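Local structure of dTDP-4-dehydrorhamnose 3,5-epimerase (Sulfolobus tokodaii, 2B9U) at residues M10-I15 and D82-V87; E29-E34 and P42-T47; V98-N103 and Y108-P113. The protein probably catalyses the epimerization of dTDP-4-dehydro-6-deoxyglucose at C3' and C5', a step in the making of dTDP-L-rhamnose, and works as a homodimer. All blocks are in the same frame, centred on the assembly; numbering follows the deposited sequence.

Interaction 1 of 3, residues M10-I15 and D82-V87; sequences MGIILI and DVAVDV
The carboxylate of Asp86, whose CB packs against the sulfur of Met10, is gripped by residues of the loop that follows its strand: OD2 is hydrogen-bonded to both Thr93 OG1 and Ser91 OG, while OD1 forms a salt bridge with Arg88 NE. With CG anti to the backbone N (chi1 -167°), the acid group is carried into this network just beyond the end of strand 79-86, and the methylene remains as the part that Met10 meets. Met10 SD lies 4.0 Å from Asp86 CB, the two side chains crossing obliquely. The thioether reaches across from the turn that leads into strand 12-22. Its chain is extended as far as SD and then bends, and the side chain also packs on Val98 and Phe116.

The second meeting point is purely aliphatic. Ile12 CD1 stands 3.7 Å from Ala84 CB, methyl against methyl, because CG1 lies beside the backbone N (chi1 -54°) and a further turn at chi2 carries CD1 toward the other sheet. Ala84, with nothing beyond CB, lets the longer isoleucine come in close; Phe116 packs on both, and Val98 and Leu110 on Ile12.

The arrangement is that of facing sheets in a jelly roll, the flattened barrel of the cupin clan. Strand 12-22 belongs to one sheet and strand 79-86 to the other, so the backbones stay apart, with the CA atoms of Ile12 and Ala84 separated by 8.1 Å. Each strand bonds instead within its own sheet, Ile13 with Trp111 and Asp82 with Ala100. The contact thus illustrates a division of labour: apolar atoms join the sheets, and the buried charge of Asp86 is answered locally, where the hydroxyls and the guanidinium would probably stabilise its ionised form.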
loop_
_atom_site.group_PDB
_atom_site.type_symbol
_atom_site.label_atom_id
_atom_site.label_comp_id
_atom_site.label_asym_id
_atom_site.label_seq_id
_atom_site.Cartn_x
_atom_site.Cartn_y
_atom_site.Cartn_z
ATOM N N MET A 10 -23.326 -9.588 -0.280
ATOM C CA MET A 10 -23.451 -8.694 -1.457
ATOM C C MET A 10 -22.179 -8.544 -2.292
ATOM O O MET A 10 -22.078 -7.617 -3.085
ATOM C CB MET A 10 -23.952 -7.283 -1.079
ATOM C CG MET A 10 -24.988 -7.162 0.014
ATOM S SD MET A 10 -25.397 -5.411 0.255
ATOM C CE MET A 10 -24.445 -5.003 1.713
ATOM N N GLY A 11 -21.210 -9.434 -2.107
ATOM C CA GLY A 11 -19.928 -9.333 -2.800
ATOM C C GLY A 11 -18.813 -8.687 -1.989
ATOM O O GLY A 11 -17.678 -8.576 -2.460
ATOM N N ILE A 12 -19.133 -8.277 -0.763
ATOM C CA ILE A 12 -18.166 -7.648 0.149
ATOM C C ILE A 12 -17.416 -8.777 0.852
ATOM O O ILE A 12 -18.035 -9.750 1.314
ATOM C CB ILE A 12 -18.872 -6.714 1.198
ATOM C CG1 ILE A 12 -19.767 -5.667 0.514
ATOM C CG2 ILE A 12 -17.862 -6.053 2.167
ATOM C CD1 ILE A 12 -19.027 -4.572 -0.216
ATOM N N ILE A 13 -16.088 -8.654 0.919
ATOM C CA ILE A 13 -15.249 -9.697 1.468
ATOM C C ILE A 13 -14.275 -9.109 2.482
ATOM O O ILE A 13 -13.639 -8.085 2.222
ATOM C CB ILE A 13 -14.460 -10.460 0.362
ATOM C CG1 ILE A 13 -15.426 -11.127 -0.639
ATOM C CG2 ILE A 13 -13.563 -11.516 0.991
ATOM C CD1 ILE A 13 -14.765 -11.959 -1.720
ATOM N N LEU A 14 -14.182 -9.751 3.644
ATOM C CA LEU A 14 -13.173 -9.375 4.632
ATOM C C LEU A 14 -11.962 -10.274 4.445
ATOM O O LEU A 14 -12.102 -11.501 4.373
ATOM C CB LEU A 14 -13.718 -9.485 6.071
ATOM C CG LEU A 14 -12.714 -8.990 7.121
ATOM C CD1 LEU A 14 -13.107 -7.612 7.642
ATOM C CD2 LEU A 14 -12.568 -10.004 8.238
ATOM N N ILE A 15 -10.782 -9.660 4.336
ATOM C CA ILE A 15 -9.530 -10.395 4.164
ATOM C C ILE A 15 -8.680 -10.301 5.426
ATOM O O ILE A 15 -8.468 -9.207 5.974
ATOM C CB ILE A 15 -8.718 -9.924 2.914
ATOM C CG1 ILE A 15 -9.563 -10.012 1.656
ATOM C CG2 ILE A 15 -7.476 -10.798 2.680
ATOM C CD1 ILE A 15 -10.006 -8.685 1.147
ATOM N N ASP A 82 -15.361 1.352 8.749
ATOM C CA ASP A 82 -15.462 1.364 7.313
ATOM C C ASP A 82 -16.831 0.870 6.854
ATOM O O ASP A 82 -17.367 -0.091 7.412
ATOM C CB ASP A 82 -14.382 0.471 6.733
ATOM C CG ASP A 82 -14.085 0.808 5.320
ATOM O OD1 ASP A 82 -13.721 1.974 5.079
ATOM O OD2 ASP A 82 -14.248 -0.073 4.460
ATOM N N VAL A 83 -17.397 1.535 5.849
ATOM C CA VAL A 83 -18.757 1.231 5.398
ATOM C C VAL A 83 -18.812 1.122 3.871
ATOM O O VAL A 83 -18.133 1.877 3.162
ATOM C CB VAL A 83 -19.771 2.315 5.869
ATOM C CG1 VAL A 83 -21.181 1.953 5.456
ATOM C CG2 VAL A 83 -19.696 2.518 7.378
ATOM N N ALA A 84 -19.600 0.161 3.376
ATOM C CA ALA A 84 -19.899 0.010 1.948
ATOM C C ALA A 84 -21.405 -0.054 1.777
ATOM O O ALA A 84 -22.049 -0.848 2.443
ATOM C CB ALA A 84 -19.286 -1.257 1.428
ATOM N N VAL A 85 -21.953 0.742 0.865
ATOM C CA VAL A 85 -23.402 0.842 0.681
ATOM C C VAL A 85 -23.781 0.424 -0.737
ATOM O O VAL A 85 -23.251 0.989 -1.704
ATOM C CB VAL A 85 -23.912 2.294 0.943
ATOM C CG1 VAL A 85 -25.428 2.378 0.758
ATOM C CG2 VAL A 85 -23.529 2.766 2.356
ATOM N N ASP A 86 -24.670 -0.568 -0.866
ATOM C CA ASP A 86 -25.156 -0.990 -2.191
ATOM C C ASP A 86 -25.946 0.126 -2.816
ATOM O O ASP A 86 -27.016 0.486 -2.309
ATOM C CB ASP A 86 -26.023 -2.250 -2.108
ATOM C CG ASP A 86 -26.287 -2.893 -3.479
ATOM O OD1 ASP A 86 -26.062 -2.264 -4.534
ATOM O OD2 ASP A 86 -26.716 -4.063 -3.500
ATOM N N VAL A 87 -25.412 0.689 -3.899
ATOM C CA VAL A 87 -26.081 1.770 -4.623
ATOM C C VAL A 87 -26.447 1.359 -6.062
ATOM O O VAL A 87 -26.571 2.205 -6.956
ATOM C CB VAL A 87 -25.261 3.108 -4.613
ATOM C CG1 VAL A 87 -25.057 3.618 -3.185
ATOM C CG2 VAL A 87 -23.924 2.968 -5.372
#

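Interaction 2 of 3, residues E29-E34 and P42-T47; sequences EVFKSE and PNVIQT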
loop_
_atom_site.group_PDB
_atom_site.type_symbol
_atom_site.label_atom_id
_atom_site.label_comp_id
_atom_site.label_asym_id
_atom_site.label_seq_id
_atom_site.Cartn_x
_atom_site.Cartn_y
_atom_site.Cartn_z
ATOM N N GLU A 29 2.387 -10.071 4.480
ATOM C CA GLU A 29 1.922 -9.897 3.115
ATOM C C GLU A 29 0.511 -9.332 3.177
ATOM O O GLU A 29 -0.397 -9.942 3.758
ATOM C CB GLU A 29 1.982 -11.225 2.335
ATOM C CG GLU A 29 3.379 -11.820 2.329
ATOM C CD GLU A 29 3.496 -13.179 1.632
ATOM O OE1 GLU A 29 2.624 -14.052 1.824
ATOM O OE2 GLU A 29 4.482 -13.371 0.891
ATOM N N VAL A 30 0.334 -8.162 2.571
ATOM C CA VAL A 30 -0.935 -7.480 2.577
ATOM C C VAL A 30 -1.835 -7.990 1.426
ATOM O O VAL A 30 -2.995 -8.290 1.643
ATOM C CB VAL A 30 -0.744 -5.940 2.533
ATOM C CG1 VAL A 30 -2.084 -5.206 2.532
ATOM C CG2 VAL A 30 0.155 -5.477 3.699
ATOM N N PHE A 31 -1.275 -8.091 0.224
ATOM C CA PHE A 31 -2.008 -8.491 -0.956
ATOM C C PHE A 31 -1.085 -9.328 -1.832
ATOM O O PHE A 31 0.108 -9.031 -1.923
ATOM C CB PHE A 31 -2.503 -7.234 -1.696
ATOM C CG PHE A 31 -2.681 -7.423 -3.167
ATOM C CD1 PHE A 31 -3.844 -7.976 -3.669
ATOM C CD2 PHE A 31 -1.682 -7.050 -4.055
ATOM C CE1 PHE A 31 -4.019 -8.156 -5.024
ATOM C CE2 PHE A 31 -1.851 -7.212 -5.413
ATOM C CZ PHE A 31 -3.018 -7.780 -5.900
ATOM N N LYS A 32 -1.633 -10.385 -2.445
ATOM C CA LYS A 32 -0.903 -11.216 -3.427
ATOM C C LYS A 32 -1.815 -11.578 -4.584
ATOM O O LYS A 32 -2.888 -12.159 -4.385
ATOM C CB LYS A 32 -0.366 -12.517 -2.820
ATOM C CG LYS A 32 0.646 -12.358 -1.704
ATOM C CD LYS A 32 1.025 -13.701 -1.109
ATOM C CE LYS A 32 2.050 -14.436 -1.941
ATOM N NZ LYS A 32 2.664 -15.530 -1.120
ATOM N N SER A 33 -1.371 -11.237 -5.790
ATOM C CA SER A 33 -2.184 -11.355 -7.000
ATOM C C SER A 33 -2.876 -12.724 -7.130
ATOM O O SER A 33 -4.082 -12.792 -7.344
ATOM C CB SER A 33 -1.327 -11.074 -8.238
ATOM O OG SER A 33 -2.059 -11.321 -9.424
ATOM N N GLU A 34 -2.102 -13.795 -6.974
ATOM C CA GLU A 34 -2.592 -15.156 -7.143
ATOM C C GLU A 34 -3.706 -15.512 -6.166
ATOM O O GLU A 34 -4.734 -16.040 -6.573
ATOM C CB GLU A 34 -1.426 -16.138 -7.003
ATOM C CG GLU A 34 -1.809 -17.607 -7.123
ATOM C CD GLU A 34 -0.646 -18.459 -7.590
ATOM O OE1 GLU A 34 -0.430 -19.551 -7.009
ATOM O OE2 GLU A 34 0.060 -18.022 -8.531
ATOM N N PRO A 42 -9.664 -8.559 -8.994
ATOM C CA PRO A 42 -8.770 -8.330 -10.131
ATOM C C PRO A 42 -7.511 -7.516 -9.796
ATOM O O PRO A 42 -7.244 -7.233 -8.620
ATOM C CB PRO A 42 -9.658 -7.552 -11.104
ATOM C CG PRO A 42 -10.491 -6.712 -10.208
ATOM C CD PRO A 42 -10.783 -7.598 -8.996
ATOM N N ASN A 43 -6.742 -7.153 -10.828
ATOM C CA ASN A 43 -5.475 -6.437 -10.632
ATOM C C ASN A 43 -5.681 -5.039 -10.057
ATOM O O ASN A 43 -6.625 -4.333 -10.410
ATOM C CB ASN A 43 -4.644 -6.369 -11.931
ATOM C CG ASN A 43 -4.142 -7.741 -12.403
ATOM O OD1 ASN A 43 -3.748 -7.900 -13.559
ATOM N ND2 ASN A 43 -4.148 -8.718 -11.526
ATOM N N VAL A 44 -4.795 -4.664 -9.146
ATOM C CA VAL A 44 -4.739 -3.306 -8.629
ATOM C C VAL A 44 -4.160 -2.386 -9.708
ATOM O O VAL A 44 -3.152 -2.709 -10.332
ATOM C CB VAL A 44 -3.906 -3.236 -7.312
ATOM C CG1 VAL A 44 -3.741 -1.793 -6.837
ATOM C CG2 VAL A 44 -4.581 -4.082 -6.190
ATOM N N ILE A 45 -4.809 -1.243 -9.927
ATOM C CA ILE A 45 -4.390 -0.312 -10.968
ATOM C C ILE A 45 -3.937 1.048 -10.423
ATOM O O ILE A 45 -3.246 1.801 -11.118
ATOM C CB ILE A 45 -5.477 -0.156 -12.075
ATOM C CG1 ILE A 45 -6.855 0.195 -11.494
ATOM C CG2 ILE A 45 -5.638 -1.484 -12.837
ATOM C CD1 ILE A 45 -7.064 1.632 -11.073
ATOM N N GLN A 46 -4.313 1.337 -9.179
ATOM C CA GLN A 46 -4.027 2.613 -8.524
ATOM C C GLN A 46 -3.986 2.356 -7.028
ATOM O O GLN A 46 -4.717 1.512 -6.542
ATOM C CB GLN A 46 -5.136 3.623 -8.836
ATOM C CG GLN A 46 -4.999 4.937 -8.129
ATOM C CD GLN A 46 -5.786 6.047 -8.767
ATOM O OE1 GLN A 46 -6.186 5.957 -9.927
ATOM N NE2 GLN A 46 -5.991 7.127 -8.018
ATOM N N THR A 47 -3.093 3.037 -6.319
ATOM C CA THR A 47 -3.082 2.996 -4.851
ATOM C C THR A 47 -3.113 4.421 -4.304
ATOM O O THR A 47 -2.320 5.285 -4.712
ATOM C CB THR A 47 -1.903 2.140 -4.323
ATOM O OG1 THR A 47 -2.072 0.802 -4.794
ATOM C CG2 THR A 47 -1.836 2.101 -2.784
#
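This is a small CH-pi contact in the jelly-roll fold, at the place where strand 25-32 gives way to the short helix 33-37 and the chain returns as strand 44-52. Phe31 and Val44 carry it. Val44 CG2 lies over one face of the phenyl ring, 4.2 Å from the centroid and 19° off the ring normal. It is displaced toward the rim, and CZ is accordingly the ring atom that it approaches most closely, at 4.0 Å. The two side chains run past each other in opposite directions. Val44 presents this methyl because CG1 takes the place anti to the backbone N (chi1 175°), which leaves CG2 beside that nitrogen and directed at the ring.

The other face of Phe31 is backed by its own chain, with Ser33 N above the plane, and Phe36 of the helix adds an edge-to-face ring contact. Lys32 occupies the N-cap position of that helix. Beyond Val44, strand 44-52 carries a classic beta bulge, Ile45 and Gln46 together standing opposite Ile132.

The surroundings belong to the dimer as well as to the subunit. Phe31 and Thr47 lie in antiparallel strand pairing with the second subunit, which makes one sheet of strands from both chains, and Thr47 packs on Phe31 of that subunit. At the helix end of the contact two polar groups come near each other without forming a bond: Ser33 OG and Asn43 ND2 rest 3.9 Å apart, a distance of packing only.

Interaction 3 of 3, residues V98-N103 and Y108-P113; sequences VKAELN and YMLWIP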
loop_
_atom_site.group_PDB
_atom_site.type_symbol
_atom_site.label_atom_id
_atom_site.label_comp_id
_atom_site.label_asym_id
_atom_site.label_seq_id
_atom_site.Cartn_x
_atom_site.Cartn_y
_atom_site.Cartn_z
ATOM N N VAL A 98 -22.634 -2.726 4.569
ATOM C CA VAL A 98 -21.748 -3.495 5.431
ATOM C C VAL A 98 -20.879 -2.516 6.231
ATOM O O VAL A 98 -20.389 -1.517 5.689
ATOM C CB VAL A 98 -20.867 -4.504 4.608
ATOM C CG1 VAL A 98 -19.817 -5.174 5.480
ATOM C CG2 VAL A 98 -21.737 -5.559 3.942
ATOM N N LYS A 99 -20.734 -2.802 7.523
ATOM C CA LYS A 99 -19.848 -2.067 8.425
ATOM C C LYS A 99 -18.774 -3.024 8.908
ATOM O O LYS A 99 -19.042 -4.213 9.135
ATOM C CB LYS A 99 -20.621 -1.535 9.640
ATOM C CG LYS A 99 -21.614 -0.448 9.336
ATOM C CD LYS A 99 -22.069 0.207 10.619
ATOM C CE LYS A 99 -23.067 1.304 10.378
ATOM N NZ LYS A 99 -23.520 1.916 11.675
ATOM N N ALA A 100 -17.551 -2.515 9.027
ATOM C CA ALA A 100 -16.419 -3.275 9.548
ATOM C C ALA A 100 -15.371 -2.321 10.116
ATOM O O ALA A 100 -15.033 -1.309 9.477
ATOM C CB ALA A 100 -15.787 -4.151 8.455
ATOM N N GLU A 101 -14.883 -2.645 11.313
ATOM C CA GLU A 101 -13.746 -1.960 11.905
ATOM C C GLU A 101 -12.444 -2.514 11.361
ATOM O O GLU A 101 -12.112 -3.698 11.545
ATOM C CB GLU A 101 -13.746 -2.030 13.439
ATOM C CG GLU A 101 -12.780 -0.987 14.045
ATOM C CD GLU A 101 -12.807 -0.939 15.561
ATOM O OE1 GLU A 101 -13.881 -1.184 16.175
ATOM O OE2 GLU A 101 -11.743 -0.645 16.141
ATOM N N LEU A 102 -11.719 -1.646 10.663
ATOM C CA LEU A 102 -10.385 -1.974 10.174
ATOM C C LEU A 102 -9.433 -1.119 10.969
ATOM O O LEU A 102 -9.700 0.048 11.218
ATOM C CB LEU A 102 -10.278 -1.698 8.658
ATOM C CG LEU A 102 -11.387 -2.309 7.792
ATOM C CD1 LEU A 102 -11.296 -1.830 6.347
ATOM C CD2 LEU A 102 -11.385 -3.875 7.841
ATOM N N ASN A 103 -8.337 -1.719 11.411
ATOM C CA ASN A 103 -7.425 -1.050 12.322
ATOM C C ASN A 103 -6.030 -1.666 12.245
ATOM O O ASN A 103 -5.838 -2.697 11.588
ATOM C CB ASN A 103 -7.988 -1.019 13.769
ATOM C CG ASN A 103 -8.286 -2.408 14.341
ATOM O OD1 ASN A 103 -7.489 -3.327 14.225
ATOM N ND2 ASN A 103 -9.436 -2.539 14.999
ATOM N N TYR A 108 -6.870 -6.189 9.230
ATOM C CA TYR A 108 -7.893 -6.684 8.290
ATOM C C TYR A 108 -8.163 -5.694 7.161
ATOM O O TYR A 108 -7.931 -4.466 7.290
ATOM C CB TYR A 108 -9.234 -6.983 8.997
ATOM C CG TYR A 108 -9.235 -8.092 10.046
ATOM C CD1 TYR A 108 -8.243 -9.060 10.083
ATOM C CD2 TYR A 108 -10.264 -8.177 10.974
ATOM C CE1 TYR A 108 -8.257 -10.077 11.040
ATOM C CE2 TYR A 108 -10.295 -9.191 11.929
ATOM C CZ TYR A 108 -9.291 -10.136 11.956
ATOM O OH TYR A 108 -9.320 -11.135 12.914
ATOM N N MET A 109 -8.677 -6.247 6.066
ATOM C CA MET A 109 -8.957 -5.512 4.843
ATOM C C MET A 109 -10.382 -5.817 4.423
ATOM O O MET A 109 -10.889 -6.889 4.708
ATOM C CB MET A 109 -8.015 -5.969 3.722
ATOM C CG MET A 109 -6.583 -5.444 3.821
ATOM S SD MET A 109 -5.477 -6.397 2.766
ATOM C CE MET A 109 -5.148 -7.806 3.837
ATOM N N LEU A 110 -11.004 -4.870 3.736
ATOM C CA LEU A 110 -12.320 -5.050 3.134
ATOM C C LEU A 110 -12.155 -4.878 1.643
ATOM O O LEU A 110 -11.657 -3.822 1.180
ATOM C CB LEU A 110 -13.267 -3.945 3.586
ATOM C CG LEU A 110 -14.551 -4.123 4.379
ATOM C CD1 LEU A 110 -15.557 -3.135 3.815
ATOM C CD2 LEU A 110 -15.098 -5.546 4.346
ATOM N N TRP A 111 -12.589 -5.893 0.894
ATOM C CA TRP A 111 -12.748 -5.773 -0.553
ATOM C C TRP A 111 -14.173 -5.341 -0.858
ATOM O O TRP A 111 -15.155 -5.977 -0.412
ATOM C CB TRP A 111 -12.402 -7.070 -1.267
ATOM C CG TRP A 111 -13.075 -7.245 -2.635
ATOM C CD1 TRP A 111 -14.096 -8.106 -2.940
ATOM C CD2 TRP A 111 -12.762 -6.548 -3.858
ATOM N NE1 TRP A 111 -14.439 -7.989 -4.269
ATOM C CE2 TRP A 111 -13.646 -7.031 -4.852
ATOM C CE3 TRP A 111 -11.834 -5.550 -4.204
ATOM C CZ2 TRP A 111 -13.605 -6.581 -6.178
ATOM C CZ3 TRP A 111 -11.809 -5.086 -5.533
ATOM C CH2 TRP A 111 -12.688 -5.605 -6.495
ATOM N N ILE A 112 -14.264 -4.239 -1.598
ATOM C CA ILE A 112 -15.519 -3.604 -1.970
ATOM C C ILE A 112 -15.603 -3.532 -3.514
ATOM O O ILE A 112 -14.971 -2.671 -4.143
ATOM C CB ILE A 112 -15.647 -2.171 -1.395
ATOM C CG1 ILE A 112 -15.350 -2.133 0.115
ATOM C CG2 ILE A 112 -17.037 -1.574 -1.738
ATOM C CD1 ILE A 112 -15.315 -0.739 0.687
ATOM N N PRO A 113 -16.405 -4.423 -4.119
ATOM C CA PRO A 113 -16.570 -4.501 -5.581
ATOM C C PRO A 113 -17.285 -3.270 -6.135
ATOM O O PRO A 113 -17.849 -2.509 -5.360
ATOM C CB PRO A 113 -17.426 -5.769 -5.773
ATOM C CG PRO A 113 -18.131 -5.962 -4.496
ATOM C CD PRO A 113 -17.242 -5.408 -3.406
HETATM O O HOH W 1 -6.135 -2.900 8.608
#
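Leu102 drapes its two methyls over the start of strand 109-112, forming the inside of a beta-arch in the jelly roll: successive strands that lie in different sheets and meet through side chains. CD2 rests 3.5 Å from Tyr108 O and also touches Tyr108 CB, while CD1 reaches Leu110 CB at 4.0 Å, the two leucine side chains crossing at about a right angle. Farther along, Ala100 CB packs on Leu110 CG. With an alanine here in place of Leu102 both methyls would go, which is likely to open a gap between the sheets beside the Tyr108 carbonyl and Leu110.

The short strand axes come within 7.9 Å at their closest, their N-to-C directions 133° apart; Ile73 and Val75 of strand 70-75 also pack on Leu102. Toward the loop the backbones draw together, from 7.8 Å between the CA atoms of Ala100 and Leu110 to 5.7 Å between those of Leu102 and Tyr108. There a water lies within hydrogen-bonding distance of Asn103 O and Tyr108 O, though it has more acceptors around it than protons to give. Asn106 N bonds to Asn103 OD1, and Asn103 ND2 meets Glu101 OE2 at 3.2 Å, from above the carboxylate plane.

In the fold
Along the chain, interaction 2 is nested inside the loop closed by interaction 1, and interaction 3 follows both. Interactions 1 and 3 are neighbours, their centres 7 Å apart near the centre of the folded chain. Both span the two sheets of the flattened barrel, and their strands pair edge to edge: 12-22 with 109-112 in one sheet, 79-86 with 97-103 in the other. Interaction 2 lies farther out, its centre about 17 Å from that of interaction 1 and 15 Å from that of interaction 3, but touches the latter where Pro42 meets Trp111. Strands 12-22 and 25-32 link the barrel interior to the dimer interface through one continuous sheet.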